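Local coordinates for S-layer domain-containing protein (Ruminiclostridium thermocellum ATCC 27405, PDB 4QVS), which is of unknown function but contains a region of the concanavalin A-like lectin/glucanase superfamily, and so may bind carbohydrate at the cell surface, at residues M10-V15 with K23-N28; N38-V41 with G46-V49; A140-G145 with D214-L219. One frame throughout, in Å; residues are numbered along the deposited sequence.

Contact 1 (M10-V15 with K23-N28); sequences MFDEAV and KDYKGN. With NA (sodium ion), chain C.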
HETATM    1  N   MSE A  10     -24.558   3.851 -12.714  1.00 50.90           N
HETATM    2  CA  MSE A  10     -24.824   2.688 -11.875  1.00 57.46           C
HETATM    3  C   MSE A  10     -24.674   1.459 -12.705  1.00 58.05           C
HETATM    4  O   MSE A  10     -24.617   0.366 -12.175  1.00 54.82           O
HETATM    5  CB  MSE A  10     -26.248   2.762 -11.342  1.00 53.02           C
HETATM    6  CG  MSE A  10     -26.452   3.947 -10.418  1.00 52.21           C
HETATM    7 SE   MSE A  10     -28.302   3.785  -9.754  0.85 62.63          SE
HETATM    8  CE  MSE A  10     -27.817   2.363  -8.469  1.00 78.09           C
ATOM      9  N   PHE A  11     -24.672   1.618 -14.031  1.00 51.56           N
ATOM     10  CA  PHE A  11     -24.474   0.498 -14.936  1.00 47.03           C
ATOM     11  C   PHE A  11     -25.347  -0.735 -14.644  1.00 60.77           C
ATOM     12  O   PHE A  11     -24.858  -1.876 -14.768  1.00 60.27           O
ATOM     13  CB  PHE A  11     -23.000   0.067 -14.940  1.00 48.55           C
ATOM     14  CG  PHE A  11     -22.035   1.134 -15.377  1.00 50.13           C
ATOM     15  CD1 PHE A  11     -22.088   1.653 -16.690  1.00 48.29           C
ATOM     16  CD2 PHE A  11     -21.026   1.568 -14.551  1.00 46.39           C
ATOM     17  CE1 PHE A  11     -21.179   2.600 -17.099  1.00 42.07           C
ATOM     18  CE2 PHE A  11     -20.105   2.533 -14.976  1.00 49.19           C
ATOM     19  CZ  PHE A  11     -20.204   3.061 -16.261  1.00 50.52           C
ATOM     20  N   ASP A  12     -26.617  -0.518 -14.272  1.00 60.19           N
ATOM     21  CA  ASP A  12     -27.531  -1.624 -13.952  1.00 61.82           C
ATOM     22  C   ASP A  12     -28.335  -2.151 -15.127  1.00 64.63           C
ATOM     23  O   ASP A  12     -28.627  -3.337 -15.179  1.00 65.60           O
ATOM     24  CB  ASP A  12     -28.491  -1.224 -12.827  1.00 64.50           C
ATOM     25  CG  ASP A  12     -27.776  -1.073 -11.489  1.00 62.87           C
ATOM     26  OD1 ASP A  12     -26.686  -1.676 -11.324  1.00 58.26           O
ATOM     27  OD2 ASP A  12     -28.274  -0.334 -10.629  1.00 58.46           O
ATOM     28  N   GLU A  13     -28.669  -1.299 -16.087  1.00 59.03           N
ATOM     29  CA  GLU A  13     -29.529  -1.720 -17.168  1.00 57.94           C
ATOM     30  C   GLU A  13     -29.466  -0.729 -18.309  1.00 54.23           C
ATOM     31  O   GLU A  13     -29.580   0.471 -18.087  1.00 58.12           O
ATOM     32  CB  GLU A  13     -30.954  -1.759 -16.635  1.00 63.69           C
ATOM     33  CG  GLU A  13     -31.944  -2.442 -17.552  1.00 65.76           C
ATOM     34  CD  GLU A  13     -33.305  -2.527 -16.900  1.00 78.70           C
ATOM     35  OE1 GLU A  13     -33.825  -1.460 -16.512  1.00 87.41           O
ATOM     36  OE2 GLU A  13     -33.853  -3.648 -16.759  1.00 86.48           O
ATOM     37  N   ALA A  14     -29.305  -1.242 -19.525  1.00 59.24           N
ATOM     38  CA  ALA A  14     -29.208  -0.416 -20.722  1.00 57.99           C
ATOM     39  C   ALA A  14     -30.465   0.405 -20.892  1.00 58.18           C
ATOM     40  O   ALA A  14     -31.558  -0.020 -20.497  1.00 56.00           O
ATOM     41  CB  ALA A  14     -28.987  -1.280 -21.957  1.00 64.63           C
ATOM     42  N   VAL A  15     -30.325   1.596 -21.456  1.00 55.94           N
ATOM     43  CA  VAL A  15     -31.520   2.368 -21.706  1.00 60.24           C
ATOM     44  C   VAL A  15     -32.351   1.718 -22.819  1.00 56.94           C
ATOM     45  O   VAL A  15     -31.836   1.090 -23.748  1.00 56.60           O
ATOM     46  CB  VAL A  15     -31.233   3.820 -22.080  1.00 62.00           C
ATOM     47  CG1 VAL A  15     -30.546   4.540 -20.932  1.00 57.52           C
ATOM     48  CG2 VAL A  15     -30.444   3.889 -23.367  1.00 67.28           C
ATOM     49  N   LYS A  23     -27.431   5.388 -18.532  1.00 49.51           N
ATOM     50  CA  LYS A  23     -27.703   6.774 -18.180  1.00 51.36           C
ATOM     51  C   LYS A  23     -26.969   7.250 -16.963  1.00 49.72           C
ATOM     52  O   LYS A  23     -26.481   6.452 -16.125  1.00 54.56           O
ATOM     53  CB  LYS A  23     -29.203   6.976 -17.918  1.00 61.49           C
ATOM     54  CG  LYS A  23     -29.678   6.331 -16.624  1.00 58.69           C
ATOM     55  CD  LYS A  23     -31.117   6.667 -16.311  1.00 67.25           C
ATOM     56  CE  LYS A  23     -31.528   5.937 -15.037  1.00 74.60           C
ATOM     57  NZ  LYS A  23     -32.883   6.335 -14.577  1.00 74.72           N
ATOM     58  N   ASP A  24     -26.869   8.572 -16.909  1.00 46.21           N
ATOM     59  CA  ASP A  24     -26.385   9.292 -15.765  1.00 52.62           C
ATOM     60  C   ASP A  24     -27.589   9.471 -14.820  1.00 53.87           C
ATOM     61  O   ASP A  24     -28.491  10.219 -15.124  1.00 55.69           O
ATOM     62  CB  ASP A  24     -25.938  10.672 -16.193  1.00 54.44           C
ATOM     63  CG  ASP A  24     -25.698  11.570 -15.030  1.00 54.63           C
ATOM     64  OD1 ASP A  24     -25.557  11.045 -13.908  1.00 61.40           O
ATOM     65  OD2 ASP A  24     -25.648  12.790 -15.235  1.00 52.42           O
ATOM     66  N   TYR A  25     -27.587   8.799 -13.682  0.50 52.47           N
ATOM     67  CA  TYR A  25     -28.684   8.951 -12.714  0.50 55.46           C
ATOM     68  C   TYR A  25     -28.906  10.363 -12.192  0.50 55.60           C
ATOM     69  O   TYR A  25     -29.999  10.687 -11.740  0.50 60.03           O
ATOM     70  CB  TYR A  25     -28.487   8.003 -11.550  0.50 56.20           C
ATOM     71  CG  TYR A  25     -28.965   6.643 -11.902  0.50 56.34           C
ATOM     72  CD1 TYR A  25     -28.212   5.819 -12.720  0.50 54.64           C
ATOM     73  CD2 TYR A  25     -30.201   6.197 -11.460  0.50 57.06           C
ATOM     74  CE1 TYR A  25     -28.667   4.576 -13.063  0.50 57.45           C
ATOM     75  CE2 TYR A  25     -30.663   4.948 -11.801  0.50 57.94           C
ATOM     76  CZ  TYR A  25     -29.894   4.143 -12.598  0.50 53.47           C
ATOM     77  OH  TYR A  25     -30.365   2.906 -12.925  0.50 56.24           O
ATOM     78  N   LYS A  26     -27.882  11.208 -12.256  1.00 55.02           N
ATOM     79  CA  LYS A  26     -28.026  12.609 -11.804  1.00 54.97           C
ATOM     80  C   LYS A  26     -28.746  13.437 -12.895  1.00 56.84           C
ATOM     81  O   LYS A  26     -29.161  14.547 -12.642  1.00 59.18           O
ATOM     82  CB  LYS A  26     -26.674  13.247 -11.473  1.00 58.00           C
ATOM     83  CG  LYS A  26     -25.948  12.654 -10.270  1.00 68.15           C
ATOM     84  CD  LYS A  26     -26.593  13.073  -8.970  1.00 65.85           C
ATOM     85  CE  LYS A  26     -26.250  12.105  -7.838  1.00 73.84           C
ATOM     86  NZ  LYS A  26     -27.265  12.114  -6.729  1.00 66.96           N
ATOM     87  N   GLY A  27     -28.873  12.903 -14.110  1.00 55.35           N
ATOM     88  CA  GLY A  27     -29.616  13.605 -15.183  1.00 49.93           C
ATOM     89  C   GLY A  27     -28.952  14.900 -15.546  1.00 51.37           C
ATOM     90  O   GLY A  27     -29.620  15.909 -15.727  1.00 59.02           O
ATOM     91  N   ASN A  28     -27.621  14.880 -15.602  1.00 54.68           N
ATOM     92  CA  ASN A  28     -26.834  16.048 -16.020  1.00 53.59           C
ATOM     93  C   ASN A  28     -25.970  15.781 -17.237  1.00 52.20           C
ATOM     94  O   ASN A  28     -25.476  16.724 -17.844  1.00 58.78           O
ATOM     95  CB  ASN A  28     -25.928  16.543 -14.901  1.00 56.04           C
ATOM     96  CG  ASN A  28     -26.691  16.990 -13.675  1.00 61.23           C
ATOM     97  OD1 ASN A  28     -26.400  16.551 -12.544  1.00 69.51           O
ATOM     98  ND2 ASN A  28     -27.674  17.848 -13.878  1.00 52.71           N
TER
HETATM   99 NA    NA C 502     -24.404  -1.150 -10.463  1.00 48.76          NA
HETATM  100  O   HOH W   1     -26.041   3.951 -15.399  1.00 58.73           O
HETATM  101  O   HOH W   2     -29.155   3.061 -17.943  1.00 51.71           O
HETATM  102  O   HOH W   3     -25.006   0.291  -9.179  1.00 56.19           O

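Contact 2 (N38-V41 with G46-V49); sequences NGVV and GNSV. With NA (sodium ion), chain C.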
ATOM      1  N   ASN A  38     -19.389  -8.810 -23.154  1.00 60.42           N
ATOM      2  CA  ASN A  38     -19.972  -9.347 -21.914  1.00 63.74           C
ATOM      3  C   ASN A  38     -21.290  -8.676 -21.574  1.00 67.77           C
ATOM      4  O   ASN A  38     -22.199  -9.344 -21.116  1.00 77.18           O
ATOM      5  CB  ASN A  38     -19.007  -9.173 -20.734  1.00 61.51           C
ATOM      6  CG  ASN A  38     -17.739 -10.016 -20.874  1.00 66.57           C
ATOM      7  OD1 ASN A  38     -17.807 -11.202 -21.184  1.00 63.55           O
ATOM      8  ND2 ASN A  38     -16.579  -9.408 -20.622  1.00 70.49           N
ATOM      9  N   GLY A  39     -21.418  -7.373 -21.849  1.00 62.60           N
ATOM     10  CA  GLY A  39     -22.593  -6.608 -21.392  1.00 61.87           C
ATOM     11  C   GLY A  39     -22.431  -6.387 -19.868  1.00 66.92           C
ATOM     12  O   GLY A  39     -21.340  -6.586 -19.319  1.00 59.31           O
ATOM     13  N   VAL A  40     -23.485  -5.971 -19.173  1.00 63.61           N
ATOM     14  CA  VAL A  40     -23.393  -5.789 -17.713  1.00 65.43           C
ATOM     15  C   VAL A  40     -23.787  -7.101 -17.040  1.00 63.58           C
ATOM     16  O   VAL A  40     -24.580  -7.856 -17.586  1.00 73.57           O
ATOM     17  CB  VAL A  40     -24.210  -4.597 -17.157  1.00 62.55           C
ATOM     18  CG1 VAL A  40     -23.636  -3.290 -17.683  1.00 72.44           C
ATOM     19  CG2 VAL A  40     -25.703  -4.712 -17.461  1.00 61.12           C
ATOM     20  N   VAL A  41     -23.236  -7.375 -15.873  1.00 61.53           N
ATOM     21  CA  VAL A  41     -23.512  -8.662 -15.202  1.00 60.45           C
ATOM     22  C   VAL A  41     -23.610  -8.475 -13.690  1.00 65.63           C
ATOM     23  O   VAL A  41     -23.194  -7.418 -13.195  1.00 57.79           O
ATOM     24  CB  VAL A  41     -22.404  -9.683 -15.547  1.00 69.26           C
ATOM     25  CG1 VAL A  41     -22.330  -9.971 -17.057  1.00 72.36           C
ATOM     26  CG2 VAL A  41     -21.057  -9.192 -15.060  1.00 69.26           C
ATOM     27  N   GLY A  46     -26.252  -4.326  -7.850  1.00 75.84           N
ATOM     28  CA  GLY A  46     -27.115  -4.731  -8.942  1.00 72.63           C
ATOM     29  C   GLY A  46     -26.199  -5.310  -9.991  1.00 72.35           C
ATOM     30  O   GLY A  46     -25.628  -6.389  -9.824  1.00 66.27           O
ATOM     31  N   ASN A  47     -26.050  -4.587 -11.083  1.00 67.24           N
ATOM     32  CA  ASN A  47     -25.135  -4.997 -12.124  1.00 65.92           C
ATOM     33  C   ASN A  47     -23.977  -4.039 -12.195  1.00 62.87           C
ATOM     34  O   ASN A  47     -24.035  -2.909 -11.651  1.00 62.56           O
ATOM     35  CB  ASN A  47     -25.838  -5.138 -13.467  1.00 67.09           C
ATOM     36  CG  ASN A  47     -26.668  -6.410 -13.551  1.00 69.34           C
ATOM     37  OD1 ASN A  47     -26.197  -7.495 -13.228  1.00 73.10           O
ATOM     38  ND2 ASN A  47     -27.895  -6.283 -14.030  1.00 69.85           N
ATOM     39  N   SER A  48     -22.933  -4.541 -12.851  1.00 62.71           N
ATOM     40  CA  SER A  48     -21.642  -3.892 -13.005  1.00 56.62           C
ATOM     41  C   SER A  48     -21.046  -4.190 -14.399  1.00 56.88           C
ATOM     42  O   SER A  48     -21.302  -5.234 -15.008  1.00 55.27           O
ATOM     43  CB  SER A  48     -20.670  -4.459 -11.935  1.00 62.93           C
ATOM     44  OG  SER A  48     -21.234  -4.450 -10.621  1.00 54.35           O
ATOM     45  N   VAL A  49     -20.246  -3.258 -14.907  1.00 54.23           N
ATOM     46  CA  VAL A  49     -19.526  -3.472 -16.172  1.00 58.84           C
ATOM     47  C   VAL A  49     -18.419  -4.497 -15.970  1.00 53.15           C
ATOM     48  O   VAL A  49     -17.702  -4.424 -14.980  1.00 50.82           O
ATOM     49  CB  VAL A  49     -18.868  -2.149 -16.653  1.00 54.09           C
ATOM     50  CG1 VAL A  49     -17.760  -2.386 -17.663  1.00 55.96           C
ATOM     51  CG2 VAL A  49     -19.926  -1.224 -17.203  1.00 46.94           C
TER
HETATM   52 NA    NA C 502     -24.404  -1.150 -10.463  1.00 48.76          NA
HETATM   53  O   HOH W   3     -25.006   0.291  -9.179  1.00 56.19           O

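Contact 3 (A140-G145 with D214-L219); sequences AVTLSG and DEIKTL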
ATOM      1  N   ALA A 140      11.723  -1.037   7.438  1.00 56.69           N
ATOM      2  CA  ALA A 140      12.318  -0.323   8.564  1.00 54.94           C
ATOM      3  C   ALA A 140      11.251   0.405   9.358  1.00 57.66           C
ATOM      4  O   ALA A 140      10.211   0.771   8.812  1.00 54.04           O
ATOM      5  CB  ALA A 140      13.374   0.657   8.086  1.00 61.82           C
ATOM      6  N   VAL A 141      11.482   0.495  10.673  1.00 56.66           N
ATOM      7  CA  VAL A 141      10.683   1.271  11.574  1.00 52.63           C
ATOM      8  C   VAL A 141      11.661   2.231  12.217  1.00 50.92           C
ATOM      9  O   VAL A 141      12.744   1.800  12.610  1.00 59.49           O
ATOM     10  CB  VAL A 141      10.144   0.421  12.730  1.00 61.92           C
ATOM     11  CG1 VAL A 141       9.197   1.268  13.573  1.00 58.68           C
ATOM     12  CG2 VAL A 141       9.457  -0.823  12.196  1.00 65.58           C
ATOM     13  N   THR A 142      11.281   3.493  12.376  1.00 48.27           N
ATOM     14  CA  THR A 142      12.105   4.519  13.050  1.00 50.57           C
ATOM     15  C   THR A 142      11.254   5.238  14.101  1.00 52.64           C
ATOM     16  O   THR A 142      10.064   5.526  13.857  1.00 53.24           O
ATOM     17  CB  THR A 142      12.658   5.626  12.084  1.00 54.66           C
ATOM     18  OG1 THR A 142      11.576   6.401  11.553  1.00 52.37           O
ATOM     19  CG2 THR A 142      13.394   5.025  10.953  1.00 54.27           C
ATOM     20  N   LEU A 143      11.829   5.501  15.279  1.00 60.12           N
ATOM     21  CA  LEU A 143      11.138   6.283  16.321  1.00 64.35           C
ATOM     22  C   LEU A 143      12.011   7.498  16.601  1.00 67.05           C
ATOM     23  O   LEU A 143      13.194   7.360  16.918  1.00 65.19           O
ATOM     24  CB  LEU A 143      10.891   5.487  17.606  1.00 67.62           C
ATOM     25  CG  LEU A 143      10.118   6.231  18.719  1.00 75.24           C
ATOM     26  CD1 LEU A 143       8.645   6.396  18.365  1.00 76.20           C
ATOM     27  CD2 LEU A 143      10.241   5.534  20.074  1.00 79.76           C
ATOM     28  N   SER A 144      11.427   8.680  16.436  1.00 68.19           N
ATOM     29  CA  SER A 144      12.118   9.948  16.652  1.00 72.32           C
ATOM     30  C   SER A 144      11.220  10.844  17.470  1.00 71.62           C
ATOM     31  O   SER A 144      10.326  11.503  16.929  1.00 76.36           O
ATOM     32  CB  SER A 144      12.427  10.615  15.322  1.00 71.04           C
ATOM     33  OG  SER A 144      12.740  11.972  15.522  1.00 73.79           O
ATOM     34  N   GLY A 145      11.474  10.895  18.770  1.00 70.39           N
ATOM     35  CA  GLY A 145      10.631  11.672  19.651  1.00 75.19           C
ATOM     36  C   GLY A 145       9.292  10.993  19.558  1.00 70.97           C
ATOM     37  O   GLY A 145       9.242   9.775  19.536  1.00 72.34           O
ATOM     38  N   ASP A 214      16.746   9.182   3.474  1.00 76.47           N
ATOM     39  CA  ASP A 214      17.749   8.710   2.502  1.00 82.46           C
ATOM     40  C   ASP A 214      18.760   7.761   3.181  1.00 79.71           C
ATOM     41  O   ASP A 214      19.366   6.899   2.516  1.00 72.62           O
ATOM     42  CB  ASP A 214      18.377   9.835   1.662  1.00 95.66           C
ATOM     43  CG  ASP A 214      19.231  10.755   2.464  1.00 95.21           C
ATOM     44  OD1 ASP A 214      18.942  10.988   3.660  1.00 95.41           O
ATOM     45  OD2 ASP A 214      20.198  11.251   1.874  1.00 95.06           O
ATOM     46  N   GLU A 215      18.919   7.880   4.503  1.00 74.79           N
ATOM     47  CA  GLU A 215      19.720   6.895   5.206  1.00 72.17           C
ATOM     48  C   GLU A 215      19.012   5.551   5.030  1.00 64.13           C
ATOM     49  O   GLU A 215      19.628   4.547   4.632  1.00 63.43           O
ATOM     50  CB  GLU A 215      19.913   7.250   6.670  1.00 75.50           C
ATOM     51  CG  GLU A 215      20.965   8.317   6.850  1.00 76.27           C
ATOM     52  CD  GLU A 215      21.215   8.608   8.295  1.00 78.21           C
ATOM     53  OE1 GLU A 215      20.271   9.003   9.008  1.00 83.19           O
ATOM     54  OE2 GLU A 215      22.367   8.439   8.712  1.00 81.79           O
ATOM     55  N   ILE A 216      17.699   5.546   5.261  1.00 60.82           N
ATOM     56  CA  ILE A 216      16.912   4.336   5.040  1.00 59.89           C
ATOM     57  C   ILE A 216      17.066   3.839   3.602  1.00 64.68           C
ATOM     58  O   ILE A 216      17.337   2.635   3.391  1.00 57.40           O
ATOM     59  CB  ILE A 216      15.419   4.535   5.436  1.00 69.21           C
ATOM     60  CG1 ILE A 216      15.289   4.791   6.942  1.00 66.08           C
ATOM     61  CG2 ILE A 216      14.588   3.303   5.091  1.00 73.74           C
ATOM     62  CD1 ILE A 216      15.997   3.761   7.800  1.00 65.69           C
ATOM     63  N   LYS A 217      16.936   4.760   2.619  1.00 66.06           N
ATOM     64  CA  LYS A 217      17.095   4.402   1.216  1.00 64.15           C
ATOM     65  C   LYS A 217      18.395   3.631   1.009  1.00 64.64           C
ATOM     66  O   LYS A 217      18.406   2.543   0.409  1.00 61.55           O
ATOM     67  CB  LYS A 217      17.105   5.658   0.332  1.00 73.01           C
ATOM     68  CG  LYS A 217      15.813   6.460   0.345  1.00 75.58           C
ATOM     69  CD  LYS A 217      15.926   7.697  -0.553  1.00 91.02           C
ATOM     70  CE  LYS A 217      14.713   8.611  -0.390  1.00 95.87           C
ATOM     71  NZ  LYS A 217      13.416   7.866  -0.447  1.00 90.75           N
ATOM     72  N   THR A 218      19.492   4.182   1.529  1.00 69.20           N
ATOM     73  CA  THR A 218      20.812   3.565   1.340  1.00 69.92           C
ATOM     74  C   THR A 218      20.852   2.114   1.875  1.00 71.36           C
ATOM     75  O   THR A 218      21.455   1.250   1.231  1.00 68.21           O
ATOM     76  CB  THR A 218      21.976   4.484   1.820  1.00 73.27           C
ATOM     77  OG1 THR A 218      21.795   4.824   3.192  1.00 91.78           O
ATOM     78  CG2 THR A 218      22.042   5.782   1.008  1.00 69.36           C
ATOM     79  N   LEU A 219      20.188   1.817   3.009  1.00 69.62           N
ATOM     80  CA  LEU A 219      20.091   0.419   3.462  1.00 66.06           C
ATOM     81  C   LEU A 219      19.296  -0.432   2.472  1.00 74.37           C
ATOM     82  O   LEU A 219      19.658  -1.585   2.175  1.00 75.54           O
ATOM     83  CB  LEU A 219      19.378   0.300   4.790  1.00 68.94           C
ATOM     84  CG  LEU A 219      20.029   0.951   5.986  1.00 71.53           C
ATOM     85  CD1 LEU A 219      19.214   0.553   7.221  1.00 73.19           C
ATOM     86  CD2 LEU A 219      21.483   0.508   6.106  1.00 77.92           C
TER

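Contact 1 (M10-V15 with K23-N28)
K23 faces the loop 10-15 through two water bridges, one from each of its backbone polar atoms. Its carbonyl O receives a hydrogen bond from water 1 at 2.6 Å, and this water in turn accepts from F11 N at 3.0 Å. On the other bridge water 2 accepts from K23 N at 3.0 Å and donates to E13 O at 2.6 Å. The solvent therefore links the two backbones without a direct bond between them, and the apolar support beside it is modest: V15 CG1 lies 4.1 Å from K23 CB.

The larger touch is a Met-aromatic contact. The selenium of M10, a selenomethionine, sits over the centre of one face of Y25, SE being 3.2 Å from the ring centroid and only 8° off the normal. With CG anti to the carbonyl carbon (chi1 -65°) and the chain extended at chi2, CG and SE lie over the ring, CG on the CD1 side in a CH-pi contact; the bend at chi3 turns the CE methyl away. K23 CE lies over the opposite face, nearer the rim, and water 1 is in plane at the ring edge. Y25 has two deposited conformers, so this short separation is doubtful in detail. D24 holds the turn that carries Y25: OD1 accepts from K26 N, from 64° out of the carboxylate plane, in an Asx turn, and also from W8 N.

The same M10 that covers Y25 also binds sodium through its backbone O (2.3 Å), joined by D12 OD1 (2.5 Å). N45 and N47 of this chain and D202 of the second subunit complete the protein ligands. The contact thus lies at the surface, joining the loops on either side of strand 21-22, with D24 packed on strand 7-9 and F11 packed on F204 of the second subunit.

Contact 2 (N38-V41 with G46-V49)
V41 and S48 form the antiparallel hydrogen-bonded pair of this small hairpin. V41 N donates to S48 O at 3.0 Å with an N-H...O angle of 167°, and S48 N returns a bond to V41 O at 2.9 Å, less straight at 153°. Around this pair the side chains meet lightly. V40 holds CG1 anti to its carbonyl carbon (chi1 -66°), which leaves CG2 to meet N47 CB at 4.0 Å, the two side chains crossing at about a right angle; V40 CG1 is 4.3 Å from V49 CG2 on the same face of the sheet.

N47 O is a direct sodium ligand, at 2.1 Å. The N-H of the following residue, S48, is held by V41 O, so the pairing helps fix the peptide that presents the ligand. Further out, S48 OG hydrogen-bonds D202 of the second subunit, whose carboxylate is itself a sodium ligand.

Strands 40-42 and 47-52 make a two-stranded sheet within the chain, but V49 also pairs antiparallel with a strand of the second subunit. V41 rests on M200 of that subunit and V49 on F11 of its own chain.

Contact 3 (A140-G145 with D214-L219)
I216 reaches A140 and T142 because its chi1 of -65° leaves CG1 beside the backbone N and CG2 anti to that nitrogen, and chi2 of -51° then folds CD1 round toward the strand. In T142 a chi1 of 66° places OG1 between the backbone N and the carbonyl carbon and leaves CG2 to meet the isoleucine. The outcome is a contact of methyl groups. I216 CD1 lies 4.1 Å from A140 CB and 4.3 Å from T142 CG2, and I216 CG2 comes to 4.2 Å from A140 CB, so the alanine methyl is met by both branches of the isoleucine.

These separations are ordinary van der Waals distances, and the area buried between the segments, 103 Å², is small. The closest pair of CA atoms, those of A140 and I216, is 7.4 Å apart, a gap filled by the alanine methyl and the isoleucine. A140 and T142 are two residues apart on the strand and both point at the helix, whereas V141 between them points away.

The helical turn carrying I216 is held internally: E215 O accepts both L219 N at 3.2 Å and the hydroxyl of T218, whose OG1 is 2.6 Å away. E215 also forms a salt bridge with R209.

This is buried packing, far from the sodium ion bound by contacts 1 and 2. Helix 213-219 lies against one face of the sheet: I216 also touches Y151 of strand 147-152, and L219 packs on strand 200-207. At strand 137-144, residues A140 to L143 pair antiparallel with a strand of the second subunit, extending the sheet across the interface.

From the N terminus, contact 1 closes a short loop that includes strand 21-22, and contact 2 then closes the tight hairpin between strands 40-42 and 47-52. The two follow in series and neither encloses nor crosses the other, yet they touch in space: D12 OD1 lies 3.0 Å from N47 N, a probable hydrogen bond, F11 packs on V40 and V49, and one sodium ion and water 3 serve both. Contact 3 comes much later, closing a long excursion of 68 residues to bring the C-terminal helix onto strand 137-144. Its centre is about 49 Å from that of contact 1, across the chain's centre. All three border the second subunit.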